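CRISPR-associated protein CasA/Cse1 (Thermus thermophilus, PDB 4AN8) is the large subunit of the type I-E CRISPR Cascade ribonucleoprotein complex and probably takes part in recognising foreign DNA in bacterial adaptive immunity. Local coordinates at residues P74-R82 with N327-L337; E53-L64 with L193-L203. All blocks are in the same frame, centred on the assembly; numbering follows the deposited sequence.

Interaction 1 (P74-R82 with N327-L337)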
loop_
_atom_site.group_PDB
_atom_site.type_symbol
_atom_site.label_atom_id
_atom_site.label_comp_id
_atom_site.label_asym_id
_atom_site.label_seq_id
_atom_site.Cartn_x
_atom_site.Cartn_y
_atom_site.Cartn_z
ATOM N N PRO A 74 -12.015 -20.347 2.906
ATOM C CA PRO A 74 -11.836 -19.889 1.527
ATOM C C PRO A 74 -12.977 -20.403 0.659
ATOM O O PRO A 74 -13.373 -19.703 -0.272
ATOM C CB PRO A 74 -10.501 -20.511 1.099
ATOM C CG PRO A 74 -9.827 -20.964 2.368
ATOM C CD PRO A 74 -10.911 -21.211 3.372
ATOM N N GLU A 75 -13.512 -21.585 0.965
ATOM C CA GLU A 75 -14.658 -22.131 0.227
ATOM C C GLU A 75 -15.835 -21.146 0.150
ATOM O O GLU A 75 -16.477 -21.006 -0.901
ATOM C CB GLU A 75 -15.122 -23.458 0.839
ATOM C CG GLU A 75 -14.228 -24.662 0.527
ATOM C CD GLU A 75 -12.892 -24.645 1.263
ATOM O OE1 GLU A 75 -12.767 -23.948 2.295
ATOM O OE2 GLU A 75 -11.962 -25.345 0.806
ATOM N N ASP A 76 -16.112 -20.462 1.257
ATOM C CA ASP A 76 -17.148 -19.437 1.281
ATOM C C ASP A 76 -16.889 -18.336 0.262
ATOM O O ASP A 76 -17.814 -17.863 -0.392
ATOM C CB ASP A 76 -17.285 -18.829 2.675
ATOM C CG ASP A 76 -17.647 -19.860 3.717
ATOM O OD1 ASP A 76 -18.198 -20.904 3.332
ATOM O OD2 ASP A 76 -17.370 -19.646 4.910
ATOM N N VAL A 77 -15.635 -17.920 0.131
ATOM C CA VAL A 77 -15.307 -16.832 -0.782
ATOM C C VAL A 77 -15.576 -17.306 -2.204
ATOM O O VAL A 77 -16.095 -16.558 -3.033
ATOM C CB VAL A 77 -13.827 -16.381 -0.622
ATOM C CG1 VAL A 77 -13.480 -15.344 -1.658
ATOM C CG2 VAL A 77 -13.598 -15.805 0.781
ATOM N N LEU A 78 -15.228 -18.565 -2.461
ATOM C CA LEU A 78 -15.445 -19.217 -3.748
ATOM C C LEU A 78 -16.925 -19.275 -4.115
ATOM O O LEU A 78 -17.319 -18.929 -5.236
ATOM C CB LEU A 78 -14.882 -20.637 -3.699
ATOM C CG LEU A 78 -13.446 -20.816 -4.168
ATOM C CD1 LEU A 78 -12.949 -22.218 -3.861
ATOM C CD2 LEU A 78 -13.375 -20.523 -5.664
ATOM N N ASP A 79 -17.740 -19.718 -3.168
ATOM C CA ASP A 79 -19.182 -19.645 -3.329
ATOM C C ASP A 79 -19.593 -18.257 -3.814
ATOM O O ASP A 79 -20.243 -18.130 -4.849
ATOM C CB ASP A 79 -19.896 -19.947 -2.004
ATOM C CG ASP A 79 -20.078 -21.431 -1.759
ATOM O OD1 ASP A 79 -20.476 -22.144 -2.702
ATOM O OD2 ASP A 79 -19.831 -21.887 -0.620
ATOM N N TRP A 80 -19.232 -17.215 -3.063
ATOM C CA TRP A 80 -19.683 -15.872 -3.411
ATOM C C TRP A 80 -19.168 -15.484 -4.776
ATOM O O TRP A 80 -19.821 -14.748 -5.501
ATOM C CB TRP A 80 -19.247 -14.849 -2.361
ATOM C CG TRP A 80 -19.718 -15.235 -1.012
ATOM C CD1 TRP A 80 -20.810 -16.000 -0.718
ATOM C CD2 TRP A 80 -19.108 -14.899 0.241
ATOM N NE1 TRP A 80 -20.927 -16.151 0.643
ATOM C CE2 TRP A 80 -19.892 -15.490 1.255
ATOM C CE3 TRP A 80 -17.984 -14.151 0.602
ATOM C CZ2 TRP A 80 -19.579 -15.371 2.606
ATOM C CZ3 TRP A 80 -17.674 -14.025 1.944
ATOM C CH2 TRP A 80 -18.470 -14.630 2.931
ATOM N N TRP A 81 -17.992 -15.979 -5.120
ATOM C CA TRP A 81 -17.437 -15.730 -6.439
ATOM C C TRP A 81 -18.339 -16.374 -7.489
ATOM O O TRP A 81 -18.704 -15.742 -8.469
ATOM C CB TRP A 81 -16.017 -16.303 -6.555
ATOM C CG TRP A 81 -15.345 -15.909 -7.808
ATOM C CD1 TRP A 81 -15.714 -16.254 -9.082
ATOM C CD2 TRP A 81 -14.178 -15.076 -7.940
ATOM N NE1 TRP A 81 -14.855 -15.689 -9.992
ATOM C CE2 TRP A 81 -13.902 -14.963 -9.320
ATOM C CE3 TRP A 81 -13.340 -14.422 -7.028
ATOM C CZ2 TRP A 81 -12.807 -14.218 -9.814
ATOM C CZ3 TRP A 81 -12.261 -13.671 -7.526
ATOM C CH2 TRP A 81 -12.009 -13.581 -8.901
ATOM N N ARG A 82 -18.670 -17.646 -7.284
ATOM C CA ARG A 82 -19.540 -18.376 -8.205
ATOM C C ARG A 82 -20.900 -17.691 -8.369
ATOM O O ARG A 82 -21.374 -17.505 -9.489
ATOM C CB ARG A 82 -19.725 -19.838 -7.763
ATOM C CG ARG A 82 -18.660 -20.788 -8.294
ATOM C CD ARG A 82 -18.999 -22.260 -8.030
ATOM N NE ARG A 82 -19.314 -22.459 -6.624
ATOM C CZ ARG A 82 -18.429 -22.797 -5.691
ATOM N NH1 ARG A 82 -17.156 -23.013 -6.014
ATOM N NH2 ARG A 82 -18.824 -22.934 -4.431
ATOM N N ASN A 327 -4.082 -18.557 -3.328
ATOM C CA ASN A 327 -4.849 -19.777 -3.102
ATOM C C ASN A 327 -6.187 -19.758 -3.861
ATOM O O ASN A 327 -6.517 -20.694 -4.598
ATOM C CB ASN A 327 -5.058 -19.987 -1.604
ATOM C CG ASN A 327 -5.832 -21.250 -1.288
ATOM O OD1 ASN A 327 -6.927 -21.189 -0.722
ATOM N ND2 ASN A 327 -5.263 -22.409 -1.642
ATOM N N LEU A 328 -6.944 -18.680 -3.701
ATOM C CA LEU A 328 -8.158 -18.520 -4.473
ATOM C C LEU A 328 -7.903 -18.679 -5.981
ATOM O O LEU A 328 -8.708 -19.276 -6.700
ATOM C CB LEU A 328 -8.798 -17.158 -4.194
ATOM C CG LEU A 328 -10.315 -17.127 -4.334
ATOM C CD1 LEU A 328 -10.952 -18.098 -3.322
ATOM C CD2 LEU A 328 -10.863 -15.701 -4.137
ATOM N N GLN A 329 -6.797 -18.136 -6.470
ATOM C CA GLN A 329 -6.556 -18.188 -7.906
ATOM C C GLN A 329 -6.367 -19.630 -8.379
ATOM O O GLN A 329 -6.803 -19.999 -9.469
ATOM C CB GLN A 329 -5.366 -17.320 -8.304
ATOM C CG GLN A 329 -5.116 -17.308 -9.809
ATOM C CD GLN A 329 -4.106 -16.249 -10.225
ATOM O OE1 GLN A 329 -4.396 -15.413 -11.072
ATOM N NE2 GLN A 329 -2.926 -16.267 -9.612
ATOM N N GLY A 330 -5.716 -20.439 -7.550
ATOM C CA GLY A 330 -5.567 -21.858 -7.826
ATOM C C GLY A 330 -6.901 -22.591 -7.875
ATOM O O GLY A 330 -7.171 -23.336 -8.813
ATOM N N GLU A 331 -7.740 -22.363 -6.870
ATOM C CA GLU A 331 -9.056 -22.998 -6.796
ATOM C C GLU A 331 -9.990 -22.573 -7.945
ATOM O O GLU A 331 -10.835 -23.350 -8.394
ATOM C CB GLU A 331 -9.701 -22.743 -5.431
ATOM C CG GLU A 331 -8.879 -23.259 -4.251
ATOM C CD GLU A 331 -8.827 -24.783 -4.179
ATOM O OE1 GLU A 331 -9.906 -25.409 -4.081
ATOM O OE2 GLU A 331 -7.713 -25.360 -4.214
ATOM N N LEU A 332 -9.835 -21.348 -8.430
ATOM C CA LEU A 332 -10.634 -20.912 -9.558
ATOM C C LEU A 332 -10.136 -21.620 -10.808
ATOM O O LEU A 332 -10.900 -21.855 -11.746
ATOM C CB LEU A 332 -10.554 -19.399 -9.743
ATOM C CG LEU A 332 -11.150 -18.490 -8.670
ATOM C CD1 LEU A 332 -10.531 -17.097 -8.799
ATOM C CD2 LEU A 332 -12.667 -18.438 -8.762
ATOM N N GLU A 333 -8.852 -21.959 -10.819
ATOM C CA GLU A 333 -8.251 -22.646 -11.959
ATOM C C GLU A 333 -8.705 -24.095 -12.062
ATOM O O GLU A 333 -8.872 -24.619 -13.159
ATOM C CB GLU A 333 -6.722 -22.576 -11.888
ATOM C CG GLU A 333 -6.105 -21.599 -12.869
ATOM C CD GLU A 333 -4.639 -21.339 -12.593
ATOM O OE1 GLU A 333 -3.920 -22.284 -12.207
ATOM O OE2 GLU A 333 -4.211 -20.180 -12.757
ATOM N N ASP A 334 -8.902 -24.744 -10.921
ATOM C CA ASP A 334 -9.340 -26.140 -10.908
ATOM C C ASP A 334 -10.819 -26.242 -11.269
ATOM O O ASP A 334 -11.399 -27.324 -11.277
ATOM C CB ASP A 334 -9.105 -26.777 -9.535
ATOM C CG ASP A 334 -7.633 -26.799 -9.138
ATOM O OD1 ASP A 334 -6.769 -26.502 -10.001
ATOM O OD2 ASP A 334 -7.343 -27.122 -7.964
ATOM N N GLU A 335 -11.430 -25.103 -11.567
ATOM C CA GLU A 335 -12.855 -25.046 -11.849
ATOM C C GLU A 335 -13.072 -24.451 -13.228
ATOM O O GLU A 335 -14.205 -24.317 -13.682
ATOM C CB GLU A 335 -13.558 -24.186 -10.801
ATOM C CG GLU A 335 -14.705 -24.864 -10.097
ATOM C CD GLU A 335 -15.476 -23.903 -9.211
ATOM O OE1 GLU A 335 -15.074 -23.706 -8.043
ATOM O OE2 GLU A 335 -16.487 -23.334 -9.687
ATOM N N GLY A 336 -11.978 -24.093 -13.892
ATOM C CA GLY A 336 -12.048 -23.475 -15.198
ATOM C C GLY A 336 -12.642 -22.082 -15.148
ATOM O O GLY A 336 -12.934 -21.495 -16.190
ATOM N N LEU A 337 -12.821 -21.551 -13.938
ATOM C CA LEU A 337 -13.359 -20.206 -13.746
ATOM C C LEU A 337 -12.269 -19.141 -13.856
ATOM O O LEU A 337 -12.438 -18.022 -13.359
ATOM C CB LEU A 337 -14.029 -20.077 -12.376
ATOM C CG LEU A 337 -15.389 -20.722 -12.095
ATOM C CD1 LEU A 337 -15.940 -20.255 -10.742
ATOM C CD2 LEU A 337 -16.385 -20.410 -13.223
#
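Helix 74-82 and helix 327-333 touch at a steep angle, 56° between their N-to-C directions with axes 10.6 Å apart at closest approach, and in the turn that follows the second helix, Glu335 and Leu337 reach the first helix at its Arg82 end. Leu328 is the knob, seated in the hole formed by Pro74, Val77, Leu78 and Trp81. Its CD2 methyl lies 3.6 Å from Val77 CG1, while CD1 meets Leu78 CG. Leu78 runs past Leu328 and Leu332 in the opposite sense, its CD1 reaching Glu331 CB and its CD2 ending 3.8 Å from Leu332 CD2. Trp81 swings its indole across the gap with CG opposite the backbone N (chi1 -172°), which brings one ring face up against Leu332. The CD2 methyl of Leu332 sits squarely over the five-membered ring of Trp81 in a CH-pi contact, 3.6 Å from the centroid; Leu332 CD1 covers the six-membered part of the same ring system. The indole also leans on Leu204 of helix 199-206. At the exposed end, the guanidinium of Arg82 offers NH1 to Glu335 OE1 at 3.0 Å, close to its own plane and on the syn side of the carboxylate, although the N-H points only roughly at the oxygen (132°). Leu337 CD1 packs 3.7 Å from the aliphatic part of Arg82, at CG. NH2 of Arg82 also forms a salt bridge with Asp79 on its own helix, though the hydrogen bond within it is weak. One cation thus serves two carboxylates: the leucine-tryptophan core supplies the packing, and this charged network closes its solvent-facing edge.

Interaction 2 (E53-L64 with L193-L203)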
loop_
_atom_site.group_PDB
_atom_site.type_symbol
_atom_site.label_atom_id
_atom_site.label_comp_id
_atom_site.label_asym_id
_atom_site.label_seq_id
_atom_site.Cartn_x
_atom_site.Cartn_y
_atom_site.Cartn_z
ATOM N N GLU A 53 -7.426 4.895 -2.322
ATOM C CA GLU A 53 -7.776 3.561 -2.780
ATOM C C GLU A 53 -7.585 2.539 -1.651
ATOM O O GLU A 53 -8.435 1.668 -1.446
ATOM C CB GLU A 53 -6.923 3.184 -3.988
ATOM C CG GLU A 53 -7.226 1.822 -4.604
ATOM C CD GLU A 53 -6.383 1.579 -5.871
ATOM O OE1 GLU A 53 -5.688 2.516 -6.301
ATOM O OE2 GLU A 53 -6.388 0.458 -6.429
ATOM N N ALA A 54 -6.457 2.629 -0.944
ATOM C CA ALA A 54 -6.135 1.647 0.095
ATOM C C ALA A 54 -7.195 1.646 1.191
ATOM O O ALA A 54 -7.750 0.597 1.514
ATOM C CB ALA A 54 -4.775 1.917 0.696
ATOM N N VAL A 55 -7.490 2.831 1.722
ATOM C CA VAL A 55 -8.418 2.932 2.851
ATOM C C VAL A 55 -9.861 2.670 2.471
ATOM O O VAL A 55 -10.600 2.113 3.272
ATOM C CB VAL A 55 -8.335 4.270 3.614
ATOM C CG1 VAL A 55 -6.993 4.442 4.214
ATOM C CG2 VAL A 55 -8.714 5.461 2.717
ATOM N N LEU A 56 -10.264 3.018 1.253
ATOM C CA LEU A 56 -11.629 2.724 0.826
ATOM C C LEU A 56 -11.873 1.205 0.793
ATOM O O LEU A 56 -12.902 0.731 1.299
ATOM C CB LEU A 56 -11.964 3.394 -0.506
ATOM C CG LEU A 56 -11.993 4.933 -0.508
ATOM C CD1 LEU A 56 -12.013 5.528 -1.937
ATOM C CD2 LEU A 56 -13.146 5.443 0.295
ATOM N N HIS A 57 -10.916 0.440 0.266
ATOM C CA HIS A 57 -11.006 -1.021 0.329
ATOM C C HIS A 57 -11.007 -1.533 1.759
ATOM O O HIS A 57 -11.749 -2.464 2.062
ATOM C CB HIS A 57 -9.850 -1.705 -0.402
ATOM C CG HIS A 57 -9.954 -1.633 -1.883
ATOM N ND1 HIS A 57 -9.356 -0.633 -2.620
ATOM C CD2 HIS A 57 -10.613 -2.415 -2.771
ATOM C CE1 HIS A 57 -9.633 -0.812 -3.900
ATOM N NE2 HIS A 57 -10.383 -1.891 -4.017
ATOM N N ARG A 58 -10.172 -0.955 2.627
ATOM C CA ARG A 58 -10.067 -1.460 4.013
ATOM C C ARG A 58 -11.339 -1.205 4.827
ATOM O O ARG A 58 -11.744 -2.047 5.617
ATOM C CB ARG A 58 -8.823 -0.922 4.744
ATOM C CG ARG A 58 -7.502 -1.330 4.079
ATOM C CD ARG A 58 -6.322 -0.388 4.429
ATOM N NE ARG A 58 -5.980 -0.455 5.852
ATOM C CZ ARG A 58 -5.265 -1.433 6.403
ATOM N NH1 ARG A 58 -4.822 -2.424 5.649
ATOM N NH2 ARG A 58 -5.007 -1.426 7.711
ATOM N N LEU A 59 -11.965 -0.052 4.621
ATOM C CA LEU A 59 -13.271 0.221 5.208
ATOM C C LEU A 59 -14.352 -0.783 4.708
ATOM O O LEU A 59 -15.096 -1.364 5.506
ATOM C CB LEU A 59 -13.680 1.659 4.933
ATOM C CG LEU A 59 -15.057 2.061 5.482
ATOM C CD1 LEU A 59 -15.141 1.811 6.993
ATOM C CD2 LEU A 59 -15.390 3.547 5.158
ATOM N N LEU A 60 -14.414 -1.009 3.395
ATOM C CA LEU A 60 -15.377 -1.964 2.852
ATOM C C LEU A 60 -15.148 -3.364 3.423
ATOM O O LEU A 60 -16.105 -4.047 3.796
ATOM C CB LEU A 60 -15.323 -2.028 1.318
ATOM C CG LEU A 60 -15.782 -0.734 0.639
ATOM C CD1 LEU A 60 -15.754 -0.892 -0.860
ATOM C CD2 LEU A 60 -17.163 -0.305 1.137
ATOM N N LEU A 61 -13.882 -3.787 3.458
ATOM C CA LEU A 61 -13.514 -5.078 4.036
ATOM C C LEU A 61 -13.899 -5.189 5.521
ATOM O O LEU A 61 -14.357 -6.234 5.964
ATOM C CB LEU A 61 -12.023 -5.327 3.872
ATOM C CG LEU A 61 -11.617 -5.507 2.410
ATOM C CD1 LEU A 61 -10.093 -5.227 2.231
ATOM C CD2 LEU A 61 -11.998 -6.906 1.926
ATOM N N ALA A 62 -13.690 -4.112 6.284
ATOM C CA ALA A 62 -14.069 -4.104 7.688
ATOM C C ALA A 62 -15.556 -4.402 7.781
ATOM O O ALA A 62 -15.968 -5.294 8.514
ATOM C CB ALA A 62 -13.764 -2.738 8.333
ATOM N N VAL A 63 -16.358 -3.657 7.019
ATOM C CA VAL A 63 -17.789 -3.876 7.027
ATOM C C VAL A 63 -18.162 -5.320 6.637
ATOM O O VAL A 63 -18.979 -5.949 7.304
ATOM C CB VAL A 63 -18.548 -2.872 6.135
ATOM C CG1 VAL A 63 -20.005 -3.239 6.108
ATOM C CG2 VAL A 63 -18.377 -1.437 6.676
ATOM N N LEU A 64 -17.564 -5.835 5.565
ATOM C CA LEU A 64 -17.850 -7.195 5.106
ATOM C C LEU A 64 -17.533 -8.251 6.147
ATOM O O LEU A 64 -18.350 -9.132 6.409
ATOM C CB LEU A 64 -17.079 -7.529 3.825
ATOM C CG LEU A 64 -17.644 -6.907 2.548
ATOM C CD1 LEU A 64 -16.648 -6.934 1.384
ATOM C CD2 LEU A 64 -18.995 -7.587 2.184
ATOM N N LEU A 193 -2.572 -5.328 -2.346
ATOM C CA LEU A 193 -3.983 -5.384 -2.702
ATOM C C LEU A 193 -4.222 -6.123 -4.005
ATOM O O LEU A 193 -4.255 -5.515 -5.069
ATOM C CB LEU A 193 -4.564 -3.967 -2.799
ATOM C CG LEU A 193 -6.047 -3.934 -3.147
ATOM C CD1 LEU A 193 -6.886 -3.956 -1.860
ATOM C CD2 LEU A 193 -6.381 -2.724 -4.020
ATOM N N PRO A 194 -4.382 -7.449 -3.936
ATOM C CA PRO A 194 -4.743 -8.201 -5.136
ATOM C C PRO A 194 -6.021 -7.632 -5.740
ATOM O O PRO A 194 -6.898 -7.141 -5.017
ATOM C CB PRO A 194 -5.001 -9.603 -4.605
ATOM C CG PRO A 194 -4.159 -9.687 -3.399
ATOM C CD PRO A 194 -4.222 -8.323 -2.766
ATOM N N THR A 195 -6.116 -7.691 -7.063
ATOM C CA THR A 195 -7.151 -6.975 -7.777
ATOM C C THR A 195 -7.706 -7.856 -8.882
ATOM O O THR A 195 -6.944 -8.541 -9.582
ATOM C CB THR A 195 -6.588 -5.653 -8.337
ATOM O OG1 THR A 195 -6.470 -4.707 -7.264
ATOM C CG2 THR A 195 -7.475 -5.077 -9.386
ATOM N N GLY A 196 -9.032 -7.873 -9.005
ATOM C CA GLY A 196 -9.682 -8.685 -10.014
ATOM C C GLY A 196 -10.231 -7.810 -11.112
ATOM O O GLY A 196 -9.743 -6.694 -11.310
ATOM N N GLN A 197 -11.269 -8.274 -11.796
ATOM C CA GLN A 197 -11.776 -7.547 -12.965
ATOM C C GLN A 197 -12.959 -6.650 -12.622
ATOM O O GLN A 197 -13.382 -5.829 -13.424
ATOM C CB GLN A 197 -12.136 -8.502 -14.102
ATOM C CG GLN A 197 -10.924 -9.121 -14.768
ATOM C CD GLN A 197 -11.088 -9.258 -16.269
ATOM O OE1 GLN A 197 -11.652 -10.242 -16.753
ATOM N NE2 GLN A 197 -10.602 -8.264 -17.014
ATOM N N ASN A 198 -13.507 -6.834 -11.427
ATOM C CA ASN A 198 -14.480 -5.891 -10.908
ATOM C C ASN A 198 -14.275 -5.780 -9.415
ATOM O O ASN A 198 -13.469 -6.506 -8.838
ATOM C CB ASN A 198 -15.917 -6.302 -11.255
ATOM C CG ASN A 198 -16.237 -7.721 -10.842
ATOM O OD1 ASN A 198 -16.062 -8.104 -9.690
ATOM N ND2 ASN A 198 -16.712 -8.511 -11.785
ATOM N N LEU A 199 -15.010 -4.866 -8.804
ATOM C CA LEU A 199 -14.877 -4.593 -7.391
ATOM C C LEU A 199 -15.257 -5.813 -6.560
ATOM O O LEU A 199 -14.657 -6.059 -5.508
ATOM C CB LEU A 199 -15.742 -3.375 -7.007
ATOM C CG LEU A 199 -15.625 -2.950 -5.527
ATOM C CD1 LEU A 199 -14.137 -2.696 -5.115
ATOM C CD2 LEU A 199 -16.523 -1.732 -5.206
ATOM N N LEU A 200 -16.259 -6.572 -6.998
ATOM C CA LEU A 200 -16.590 -7.796 -6.272
ATOM C C LEU A 200 -15.387 -8.717 -6.191
ATOM O O LEU A 200 -15.047 -9.201 -5.109
ATOM C CB LEU A 200 -17.756 -8.558 -6.912
ATOM C CG LEU A 200 -18.029 -9.929 -6.292
ATOM C CD1 LEU A 200 -18.575 -9.746 -4.916
ATOM C CD2 LEU A 200 -19.029 -10.697 -7.159
ATOM N N GLU A 201 -14.731 -8.956 -7.318
ATOM C CA GLU A 201 -13.587 -9.866 -7.320
ATOM C C GLU A 201 -12.488 -9.338 -6.402
ATOM O O GLU A 201 -11.893 -10.093 -5.614
ATOM C CB GLU A 201 -13.046 -10.082 -8.737
ATOM C CG GLU A 201 -14.040 -10.785 -9.653
ATOM C CD GLU A 201 -13.521 -11.044 -11.082
ATOM O OE1 GLU A 201 -12.408 -10.614 -11.455
ATOM O OE2 GLU A 201 -14.257 -11.689 -11.846
ATOM N N THR A 202 -12.240 -8.033 -6.500
ATOM C CA THR A 202 -11.181 -7.423 -5.718
ATOM C C THR A 202 -11.453 -7.594 -4.217
ATOM O O THR A 202 -10.606 -8.119 -3.499
ATOM C CB THR A 202 -10.958 -5.955 -6.104
ATOM O OG1 THR A 202 -10.501 -5.911 -7.459
ATOM C CG2 THR A 202 -9.900 -5.304 -5.186
ATOM N N LEU A 203 -12.632 -7.195 -3.759
ATOM C CA LEU A 203 -13.005 -7.470 -2.370
ATOM C C LEU A 203 -12.827 -8.950 -2.008
ATOM O O LEU A 203 -12.234 -9.269 -0.982
ATOM C CB LEU A 203 -14.442 -7.010 -2.073
ATOM C CG LEU A 203 -14.596 -5.488 -2.137
ATOM C CD1 LEU A 203 -16.017 -5.054 -1.881
ATOM C CD2 LEU A 203 -13.620 -4.756 -1.170
#
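His57 of helix 53-64 meets Leu193, Leu199, Thr202 and Leu203, at a strand-turn-helix unit in which the edge strand 191-195 of a three-stranded antiparallel sheet turns into helix 199-206. The two helical segments cross at 74°. Starting at CB, 4.0 Å from Leu193 CD1, the His57 side chain heads into the angle between strand and helix. CG lies near the same methyl; it is anti to the carbonyl carbon and beside the backbone N (chi1 -74°), which turns the ring back along the helix and lets ND1 donate to Glu53 O at 2.7 Å. That bond fixes the ring's rotation, and the carbonyl also takes His57 N, from the other face of its plane. CE1 is 3.8 Å from Leu193 CD2, which sits over one ring face in a CH-pi contact. NE2 meets Thr202 CG2 at 3.6 Å and Leu199 CD1, and Leu203 CD2 approaches the ring edge at His57 CD2, near the ring plane.

Leu203 is a knob among His57, Leu60, Leu61 and Leu64, its CD2 touching both Leu60 CB and Leu61 CD2; Leu36 of helix 32-37 touches it too. Beside Leu193, the Glu53 carboxylate forms salt bridges with Arg344 and Arg360, joining the helix to the sheet. The turn is held by Asn198 as N-cap, its OD1 accepting from Glu201 N, while Thr202, whose methyl faces the histidine, uses OG1 to accept from Gly196 N at 2.9 Å.

From the N terminus, the chain lays down helix 50-67 and then helix 74-83 directly after it. Interaction 2 closes the first loop when strand 191-195 and helix 199-206 return to helix 50-67, across the 128 residues that separate 53-64 from 193-203. Interaction 1 closes later and over a longer span, when helix 320-333 reaches helix 74-83. Because the segments alternate along the chain, the two closures cross instead of nesting. Their centres are about 17 Å apart, and they meet where Trp81 CZ2 packs 3.5 Å from Glu201 CD. Helix 199-206 thus lies against both early helices, linking the buried contact near the chain's centre to the more peripheral one.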